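Local structure of stage III sporulation protein AB (Bacillus subtilis, 6BS9) at residues 70-75 and 84-89; 93-98 and 106-111; 51-56 and 62-67. The protein is essential for sporulation and probably takes part in a secretion-type transport system, of which this chain is the helical part. One frame throughout, in Å; residues are numbered along the deposited sequence.

Contact 1: 70-75 and 84-89; sequences QSLKKV and SEYEVL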
loop_
_atom_site.group_PDB
_atom_site.type_symbol
_atom_site.label_atom_id
_atom_site.label_comp_id
_atom_site.label_asym_id
_atom_site.label_seq_id
_atom_site.Cartn_x
_atom_site.Cartn_y
_atom_site.Cartn_z
ATOM N N GLN A 70 3.306 -8.102 -7.878
ATOM C CA GLN A 70 4.694 -8.564 -7.903
ATOM C C GLN A 70 5.523 -7.879 -6.808
ATOM O O GLN A 70 6.263 -8.519 -6.108
ATOM C CB GLN A 70 5.289 -8.329 -9.296
ATOM C CG GLN A 70 6.101 -9.487 -9.855
ATOM C CD GLN A 70 6.553 -9.278 -11.309
ATOM O OE1 GLN A 70 7.765 -9.291 -11.606
ATOM N NE2 GLN A 70 5.581 -9.082 -12.234
ATOM N N SER A 71 5.359 -6.572 -6.633
ATOM C CA SER A 71 6.126 -5.868 -5.633
ATOM C C SER A 71 5.733 -6.270 -4.246
ATOM O O SER A 71 6.558 -6.467 -3.360
ATOM C CB SER A 71 5.964 -4.352 -5.801
ATOM O OG SER A 71 6.145 -3.953 -7.143
ATOM N N LEU A 72 4.460 -6.450 -4.079
ATOM C CA LEU A 72 3.961 -6.922 -2.813
ATOM C C LEU A 72 4.555 -8.283 -2.352
ATOM O O LEU A 72 4.934 -8.447 -1.176
ATOM C CB LEU A 72 2.426 -6.956 -2.883
ATOM C CG LEU A 72 1.666 -7.381 -1.640
ATOM C CD1 LEU A 72 1.930 -6.394 -0.500
ATOM C CD2 LEU A 72 0.175 -7.475 -1.989
ATOM N N LYS A 73 4.571 -9.258 -3.248
ATOM C CA LYS A 73 5.112 -10.609 -2.946
ATOM C C LYS A 73 6.591 -10.558 -2.664
ATOM O O LYS A 73 7.118 -11.231 -1.775
ATOM C CB LYS A 73 4.831 -11.592 -4.095
ATOM C CG LYS A 73 3.332 -11.935 -4.261
ATOM C CD LYS A 73 3.062 -13.202 -5.082
ATOM C CE LYS A 73 2.544 -13.027 -6.522
ATOM N NZ LYS A 73 1.120 -13.436 -6.745
ATOM N N LYS A 74 7.266 -9.750 -3.451
ATOM C CA LYS A 74 8.694 -9.588 -3.318
ATOM C C LYS A 74 9.032 -9.043 -1.931
ATOM O O LYS A 74 10.005 -9.477 -1.331
ATOM C CB LYS A 74 9.160 -8.678 -4.474
ATOM C CG LYS A 74 10.645 -8.524 -4.751
ATOM C CD LYS A 74 10.870 -7.277 -5.662
ATOM C CE LYS A 74 12.351 -6.779 -5.675
ATOM N NZ LYS A 74 13.433 -7.816 -5.810
ATOM N N VAL A 75 8.271 -8.084 -1.398
ATOM C CA VAL A 75 8.684 -7.447 -0.138
ATOM C C VAL A 75 8.016 -8.054 1.065
ATOM O O VAL A 75 8.435 -7.794 2.200
ATOM C CB VAL A 75 8.484 -5.898 -0.127
ATOM C CG1 VAL A 75 9.136 -5.233 -1.347
ATOM C CG2 VAL A 75 7.008 -5.529 -0.023
ATOM N N SER A 84 -4.334 -10.705 6.956
ATOM C CA SER A 84 -5.429 -9.750 6.722
ATOM C C SER A 84 -4.908 -8.499 6.014
ATOM O O SER A 84 -5.497 -8.108 5.016
ATOM C CB SER A 84 -6.204 -9.458 7.997
ATOM O OG SER A 84 -5.265 -9.013 8.972
ATOM N N GLU A 85 -3.752 -7.965 6.419
ATOM C CA GLU A 85 -3.149 -6.841 5.665
ATOM C C GLU A 85 -2.744 -7.209 4.231
ATOM O O GLU A 85 -2.886 -6.390 3.305
ATOM C CB GLU A 85 -1.926 -6.238 6.392
ATOM C CG GLU A 85 -2.253 -5.403 7.616
ATOM C CD GLU A 85 -2.479 -6.227 8.874
ATOM O OE1 GLU A 85 -3.632 -6.496 9.186
ATOM O OE2 GLU A 85 -1.509 -6.644 9.507
ATOM N N TYR A 86 -2.168 -8.400 4.057
ATOM C CA TYR A 86 -1.765 -8.900 2.729
ATOM C C TYR A 86 -2.969 -8.867 1.804
ATOM O O TYR A 86 -2.873 -8.387 0.667
ATOM C CB TYR A 86 -1.197 -10.349 2.754
ATOM C CG TYR A 86 -0.881 -10.883 1.346
ATOM C CD1 TYR A 86 0.295 -10.509 0.678
ATOM C CD2 TYR A 86 -1.764 -11.747 0.682
ATOM C CE1 TYR A 86 0.581 -10.984 -0.589
ATOM C CE2 TYR A 86 -1.485 -12.218 -0.606
ATOM C CZ TYR A 86 -0.331 -11.805 -1.242
ATOM O OH TYR A 86 -0.039 -12.251 -2.513
ATOM N N GLU A 87 -4.095 -9.375 2.297
ATOM C CA GLU A 87 -5.291 -9.463 1.481
ATOM C C GLU A 87 -5.809 -8.063 1.130
ATOM O O GLU A 87 -6.200 -7.815 0.015
ATOM C CB GLU A 87 -6.388 -10.313 2.181
ATOM C CG GLU A 87 -6.089 -11.834 2.216
ATOM C CD GLU A 87 -5.913 -12.476 0.837
ATOM O OE1 GLU A 87 -6.669 -12.083 -0.134
ATOM O OE2 GLU A 87 -5.000 -13.357 0.710
ATOM N N VAL A 88 -5.773 -7.157 2.087
ATOM C CA VAL A 88 -6.137 -5.815 1.800
ATOM C C VAL A 88 -5.229 -5.208 0.753
ATOM O O VAL A 88 -5.711 -4.589 -0.203
ATOM C CB VAL A 88 -6.177 -4.941 3.077
ATOM C CG1 VAL A 88 -6.375 -3.474 2.723
ATOM C CG2 VAL A 88 -7.305 -5.414 3.999
ATOM N N LEU A 89 -3.914 -5.383 0.903
ATOM C CA LEU A 89 -2.978 -4.855 -0.081
ATOM C C LEU A 89 -3.126 -5.489 -1.471
ATOM O O LEU A 89 -2.998 -4.806 -2.485
ATOM C CB LEU A 89 -1.566 -4.937 0.462
ATOM C CG LEU A 89 -1.338 -4.012 1.670
ATOM C CD1 LEU A 89 -0.066 -4.315 2.372
ATOM C CD2 LEU A 89 -1.360 -2.520 1.279
#

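Contact 2: 93-98 and 106-111; sequences GETLGI and KHIKLA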
loop_
_atom_site.group_PDB
_atom_site.type_symbol
_atom_site.label_atom_id
_atom_site.label_comp_id
_atom_site.label_asym_id
_atom_site.label_seq_id
_atom_site.Cartn_x
_atom_site.Cartn_y
_atom_site.Cartn_z
ATOM N N GLY A 93 -4.199 -3.752 -5.189
ATOM C CA GLY A 93 -3.708 -4.034 -6.540
ATOM C C GLY A 93 -4.816 -4.302 -7.553
ATOM O O GLY A 93 -4.814 -3.728 -8.623
ATOM N N GLU A 94 -5.750 -5.173 -7.200
ATOM C CA GLU A 94 -6.885 -5.565 -8.042
ATOM C C GLU A 94 -7.665 -4.310 -8.416
ATOM O O GLU A 94 -7.976 -4.070 -9.591
ATOM C CB GLU A 94 -7.749 -6.622 -7.297
ATOM C CG GLU A 94 -6.945 -7.820 -6.693
ATOM C CD GLU A 94 -7.045 -9.222 -7.319
ATOM O OE1 GLU A 94 -6.859 -10.215 -6.521
ATOM O OE2 GLU A 94 -7.228 -9.364 -8.567
ATOM N N THR A 95 -7.782 -3.392 -7.468
ATOM C CA THR A 95 -8.368 -2.108 -7.702
ATOM C C THR A 95 -7.745 -1.241 -8.771
ATOM O O THR A 95 -8.392 -0.356 -9.359
ATOM C CB THR A 95 -8.368 -1.333 -6.341
ATOM O OG1 THR A 95 -9.290 -1.947 -5.443
ATOM C CG2 THR A 95 -8.707 0.134 -6.461
ATOM N N LEU A 96 -6.453 -1.372 -8.988
ATOM C CA LEU A 96 -5.777 -0.534 -10.002
ATOM C C LEU A 96 -6.238 -0.860 -11.400
ATOM O O LEU A 96 -5.955 -0.110 -12.346
ATOM C CB LEU A 96 -4.233 -0.669 -9.853
ATOM C CG LEU A 96 -3.739 -0.259 -8.457
ATOM C CD1 LEU A 96 -2.298 -0.606 -8.221
ATOM C CD2 LEU A 96 -3.951 1.200 -8.213
ATOM N N GLY A 97 -6.753 -2.072 -11.534
ATOM C CA GLY A 97 -7.287 -2.553 -12.786
ATOM C C GLY A 97 -8.754 -2.375 -13.012
ATOM O O GLY A 97 -9.255 -2.849 -14.011
ATOM N N ILE A 98 -9.438 -1.670 -12.113
ATOM C CA ILE A 98 -10.818 -1.265 -12.324
ATOM C C ILE A 98 -10.876 -0.073 -13.308
ATOM O O ILE A 98 -10.318 0.972 -13.059
ATOM C CB ILE A 98 -11.529 -0.968 -10.966
ATOM C CG1 ILE A 98 -11.558 -2.240 -10.110
ATOM C CG2 ILE A 98 -12.959 -0.468 -11.177
ATOM C CD1 ILE A 98 -12.144 -2.023 -8.724
ATOM N N LYS A 106 -13.846 4.353 -5.158
ATOM C CA LYS A 106 -14.503 3.835 -3.982
ATOM C C LYS A 106 -13.811 2.582 -3.485
ATOM O O LYS A 106 -13.714 2.398 -2.267
ATOM C CB LYS A 106 -16.031 3.639 -4.215
ATOM C CG LYS A 106 -16.730 4.928 -4.592
ATOM C CD LYS A 106 -16.585 5.998 -3.484
ATOM C CE LYS A 106 -17.258 7.310 -3.881
ATOM N NZ LYS A 106 -17.085 8.305 -2.796
ATOM N N HIS A 107 -13.281 1.759 -4.390
ATOM C CA HIS A 107 -12.539 0.567 -3.927
ATOM C C HIS A 107 -11.173 0.939 -3.313
ATOM O O HIS A 107 -10.729 0.279 -2.365
ATOM C CB HIS A 107 -12.442 -0.514 -5.021
ATOM C CG HIS A 107 -13.698 -1.316 -5.182
ATOM N ND1 HIS A 107 -13.924 -2.481 -4.481
ATOM C CD2 HIS A 107 -14.850 -1.052 -5.824
ATOM C CE1 HIS A 107 -15.150 -2.927 -4.715
ATOM N NE2 HIS A 107 -15.730 -2.080 -5.541
ATOM N N ILE A 108 -10.563 2.032 -3.776
ATOM C CA ILE A 108 -9.349 2.535 -3.120
ATOM C C ILE A 108 -9.665 3.043 -1.753
ATOM O O ILE A 108 -8.960 2.711 -0.777
ATOM C CB ILE A 108 -8.633 3.632 -3.897
ATOM C CG1 ILE A 108 -8.135 3.057 -5.224
ATOM C CG2 ILE A 108 -7.466 4.165 -3.064
ATOM C CD1 ILE A 108 -7.480 4.033 -6.193
ATOM N N LYS A 109 -10.766 3.789 -1.640
ATOM C CA LYS A 109 -11.202 4.256 -0.308
ATOM C C LYS A 109 -11.446 3.082 0.636
ATOM O O LYS A 109 -11.086 3.145 1.816
ATOM C CB LYS A 109 -12.435 5.118 -0.454
ATOM C CG LYS A 109 -12.871 5.776 0.836
ATOM C CD LYS A 109 -14.155 6.520 0.641
ATOM C CE LYS A 109 -14.578 7.339 1.883
ATOM N NZ LYS A 109 -15.859 8.082 1.653
ATOM N N LEU A 110 -12.045 1.999 0.129
ATOM C CA LEU A 110 -12.295 0.779 0.959
ATOM C C LEU A 110 -11.027 0.150 1.494
ATOM O O LEU A 110 -10.972 -0.191 2.668
ATOM C CB LEU A 110 -13.034 -0.289 0.153
ATOM C CG LEU A 110 -13.364 -1.631 0.802
ATOM C CD1 LEU A 110 -14.142 -1.476 2.083
ATOM C CD2 LEU A 110 -14.166 -2.518 -0.147
ATOM N N ALA A 111 -10.005 0.039 0.624
ATOM C CA ALA A 111 -8.702 -0.370 1.057
ATOM C C ALA A 111 -8.160 0.485 2.184
ATOM O O ALA A 111 -7.719 -0.035 3.208
ATOM C CB ALA A 111 -7.734 -0.342 -0.103
#

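Contact 3: 51-56 and 62-67; sequences SAFSDQ and DSAKTA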
loop_
_atom_site.group_PDB
_atom_site.type_symbol
_atom_site.label_atom_id
_atom_site.label_comp_id
_atom_site.label_asym_id
_atom_site.label_seq_id
_atom_site.Cartn_x
_atom_site.Cartn_y
_atom_site.Cartn_z
ATOM N N SER A 51 9.381 1.668 -3.822
ATOM C CA SER A 51 10.469 1.699 -4.827
ATOM C C SER A 51 10.412 0.497 -5.773
ATOM O O SER A 51 10.593 0.670 -6.971
ATOM C CB SER A 51 11.906 1.842 -4.183
ATOM O OG SER A 51 12.142 0.867 -3.246
ATOM N N ALA A 52 10.122 -0.684 -5.244
ATOM C CA ALA A 52 9.870 -1.841 -6.122
ATOM C C ALA A 52 8.717 -1.639 -7.099
ATOM O O ALA A 52 8.842 -2.016 -8.252
ATOM C CB ALA A 52 9.604 -3.056 -5.299
ATOM N N PHE A 53 7.622 -1.030 -6.638
ATOM C CA PHE A 53 6.473 -0.754 -7.478
ATOM C C PHE A 53 6.865 0.214 -8.595
ATOM O O PHE A 53 6.558 -0.032 -9.763
ATOM C CB PHE A 53 5.362 -0.141 -6.619
ATOM C CG PHE A 53 4.072 0.151 -7.352
ATOM C CD1 PHE A 53 3.527 -0.737 -8.245
ATOM C CD2 PHE A 53 3.364 1.296 -7.095
ATOM C CE1 PHE A 53 2.287 -0.496 -8.872
ATOM C CE2 PHE A 53 2.099 1.554 -7.706
ATOM C CZ PHE A 53 1.566 0.656 -8.613
ATOM N N SER A 54 7.604 1.252 -8.228
ATOM C CA SER A 54 8.121 2.235 -9.193
ATOM C C SER A 54 9.001 1.611 -10.252
ATOM O O SER A 54 8.800 1.788 -11.427
ATOM C CB SER A 54 8.918 3.313 -8.448
ATOM O OG SER A 54 9.470 4.235 -9.345
ATOM N N ASP A 55 9.961 0.796 -9.836
ATOM C CA ASP A 55 10.757 0.053 -10.804
ATOM C C ASP A 55 9.885 -0.786 -11.759
ATOM O O ASP A 55 10.148 -0.858 -12.923
ATOM C CB ASP A 55 11.728 -0.900 -10.072
ATOM C CG ASP A 55 12.790 -0.173 -9.313
ATOM O OD1 ASP A 55 13.020 1.044 -9.588
ATOM O OD2 ASP A 55 13.404 -0.811 -8.412
ATOM N N GLN A 56 8.910 -1.502 -11.228
ATOM C CA GLN A 56 8.172 -2.491 -12.028
ATOM C C GLN A 56 7.377 -1.756 -13.044
ATOM O O GLN A 56 7.310 -2.174 -14.160
ATOM C CB GLN A 56 7.235 -3.370 -11.162
ATOM C CG GLN A 56 7.790 -4.671 -10.594
ATOM C CD GLN A 56 8.649 -5.408 -11.582
ATOM O OE1 GLN A 56 9.872 -5.358 -11.500
ATOM N NE2 GLN A 56 8.021 -6.076 -12.529
ATOM N N ASP A 62 3.962 -4.283 -17.754
ATOM C CA ASP A 62 2.976 -4.728 -16.789
ATOM C C ASP A 62 1.911 -3.674 -16.586
ATOM O O ASP A 62 2.232 -2.498 -16.483
ATOM C CB ASP A 62 3.652 -4.911 -15.416
ATOM C CG ASP A 62 4.527 -6.216 -15.281
ATOM O OD1 ASP A 62 4.624 -7.048 -16.260
ATOM O OD2 ASP A 62 5.177 -6.345 -14.168
ATOM N N SER A 63 0.663 -4.094 -16.418
ATOM C CA SER A 63 -0.347 -3.223 -15.789
ATOM C C SER A 63 0.073 -2.809 -14.365
ATOM O O SER A 63 0.839 -3.463 -13.718
ATOM C CB SER A 63 -1.702 -3.921 -15.691
ATOM O OG SER A 63 -1.623 -5.026 -14.784
ATOM N N ALA A 64 -0.502 -1.742 -13.870
ATOM C CA ALA A 64 -0.217 -1.302 -12.509
ATOM C C ALA A 64 -0.591 -2.384 -11.502
ATOM O O ALA A 64 0.123 -2.621 -10.548
ATOM C CB ALA A 64 -0.938 0.000 -12.218
ATOM N N LYS A 65 -1.686 -3.082 -11.785
ATOM C CA LYS A 65 -2.140 -4.184 -10.971
ATOM C C LYS A 65 -1.099 -5.263 -10.876
ATOM O O LYS A 65 -0.838 -5.771 -9.782
ATOM C CB LYS A 65 -3.447 -4.721 -11.531
ATOM C CG LYS A 65 -3.968 -6.023 -10.954
ATOM C CD LYS A 65 -5.098 -6.539 -11.841
ATOM C CE LYS A 65 -5.754 -7.786 -11.277
ATOM N NZ LYS A 65 -4.761 -8.894 -11.105
ATOM N N THR A 66 -0.527 -5.653 -12.008
ATOM C CA THR A 66 0.420 -6.732 -12.001
ATOM C C THR A 66 1.691 -6.246 -11.274
ATOM O O THR A 66 2.250 -6.981 -10.443
ATOM C CB THR A 66 0.738 -7.174 -13.448
ATOM O OG1 THR A 66 -0.449 -7.680 -14.062
ATOM C CG2 THR A 66 1.846 -8.234 -13.520
ATOM N N ALA A 67 2.125 -5.029 -11.572
ATOM C CA ALA A 67 3.321 -4.458 -10.924
ATOM C C ALA A 67 3.185 -4.369 -9.424
ATOM O O ALA A 67 4.146 -4.684 -8.684
ATOM C CB ALA A 67 3.635 -3.077 -11.466
#

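Contact 1: 70-75 and 84-89
Leu72 reaches across from helix 64-75 to helix 83-95, where its two methyl groups engage Tyr86 and Leu89. CD2 of Leu72 lies 3.8 Å from CE1 of Tyr86 and meets the ring obliquely. The same methyl also touches the backbone, with Leu72 CD2 3.9 Å from the carbonyl carbon of Leu89. The other branch turns to the leucine itself: Leu72 CD1 stands 3.9 Å from Leu89 CB, and the two side chains cross at about a right angle. Because CG of Leu72 is anti to the backbone N (chi1 -178°), the forked end is carried out from its helix and both methyls find partners. One turn of helix 83-95 thus offers an aromatic ring and a branched aliphatic chain to a single residue.

Lys73, next along, extends the contact toward the exposed side. Its aliphatic part does the touching, with Lys73 CG 3.8 Å from the hydroxyl OH of Tyr86, while the chain bends at chi3 and chi4 beyond the touching CG. Tyr86 leaves its helix along the flank, and with CG opposite the backbone N (chi1 176°) the ring is carried to Leu72 and Lys73. The short helical segments run nearly antiparallel, at 158°, their axes approaching to 11.2 Å; at this spacing side chains must bridge the gap, Leu72 reaching as far as the backbone of Leu89.

Beyond the pair, the Tyr86 ring makes an edge-to-face contact with Trp76 and a cation-pi interaction with Lys83. Helix 2-26 lies against Leu89 through Leu13 and Leu17. Ser71 of helix 64-75 packs on Ala52 and Phe53 of helix 46-58, and Val88 of helix 83-95 meets His114 and Leu115 of helix 101-128.

Contact 2: 93-98 and 106-111
An antiparallel helical hairpin is closed here: the C-terminal part of helix 83-95 and the type I beta turn from Thr95 to Ile98 pack on the early turns of helix 101-128 through His107 and Ile108. Thr95 faces the other helix with both of its branches. Its hydroxyl oxygen OG1 comes to 3.5 Å from CB of His107, while the methyl CG2 is placed 3.2 Å from CG1 of Ile108, a separation so short for two carbons that its exact value is doubtful. The hydroxyl is not short of a polar partner, since OG1 gives its hydrogen bond to the carbonyl of Gln91 one turn back in its own helix. With OG1 beside the backbone N (chi1 -69°), this bond and the contact with His107 are made together, and CG2 is left to cover Ile108. Losing both branches to an alanine here is likely to take the hydroxyl partner from the Gln91 carbonyl and thin the packing on Ile108 and His107.

In the hairpin the turn brings Ile98 round to the same partner helix, its tight bend marked by the 3.2 Å bond from Ile98 N to Thr95 O. There the CD1 methyl of Ile98 reaches 3.9 Å from CG of His107, crossing the histidine side chain at about a right angle. Gln104 NE2 gives a hydrogen bond to the carbonyl O of Thr95, and Ile108 continues inward onto Glu21 and Met25 of helix 2-26. A sulfate ion, probably from the crystallisation liquor, sits about 3 Å from the Ile98 side chain at the nearest atoms.

Contact 3: 51-56 and 62-67
The carboxylate oxygen OD2 of Asp62 accepts a hydrogen bond from the amide NE2 of Gln56 at 3.3 Å. It is a long and rather bent bond, with an angle of 140° at the hydrogen. The acceptor lies near the amide plane, yet the donor comes to the syn side of OD2 from 30° out of the carboxylate plane, the two planes being turned 51° apart. Gln56 bends at chi2 to bring its amide round to Asp62, while its own CB rests 3.6 Å from CB of Ala67.

Phe53 fills the inner side. A first torsion near 180° turns the Phe53 ring away from its own N and across to the first turn of helix 64-75. The ring meets that turn with its edge, CE1 of Phe53 lying 3.5 Å from the carbonyl O of Ala64. The same CE1 is 3.9 Å from CB of Ala67, whose small size suits such close approach.

Trp68 meets the Phe53 ring edge-to-face, Leu96 covers both Phe53 and Ala64, and helix 31-41 adds Ser35 against Phe53 and Leu31 against Ala64.

Overall arrangement
Along the chain the order is contact 3, contact 1, contact 2, one after another without overlap, so that they join successive helices: 46-58 to 64-75, 64-75 to 83-95, and 83-95 to 101-128. Contacts 1 and 3 share helix 64-75 and have centres about 12 Å apart; contacts 1 and 2 share helix 83-95, with centres about 14 Å apart. The centres of contacts 2 and 3 lie about 15 Å apart, and the two still meet, through Leu96 on Ala64 and a weak, long ion pair of Glu94 with Lys65. Together they link four consecutive helices of this all-helical, single-chain structure into one compact bundle within the Spore_III_AB family region.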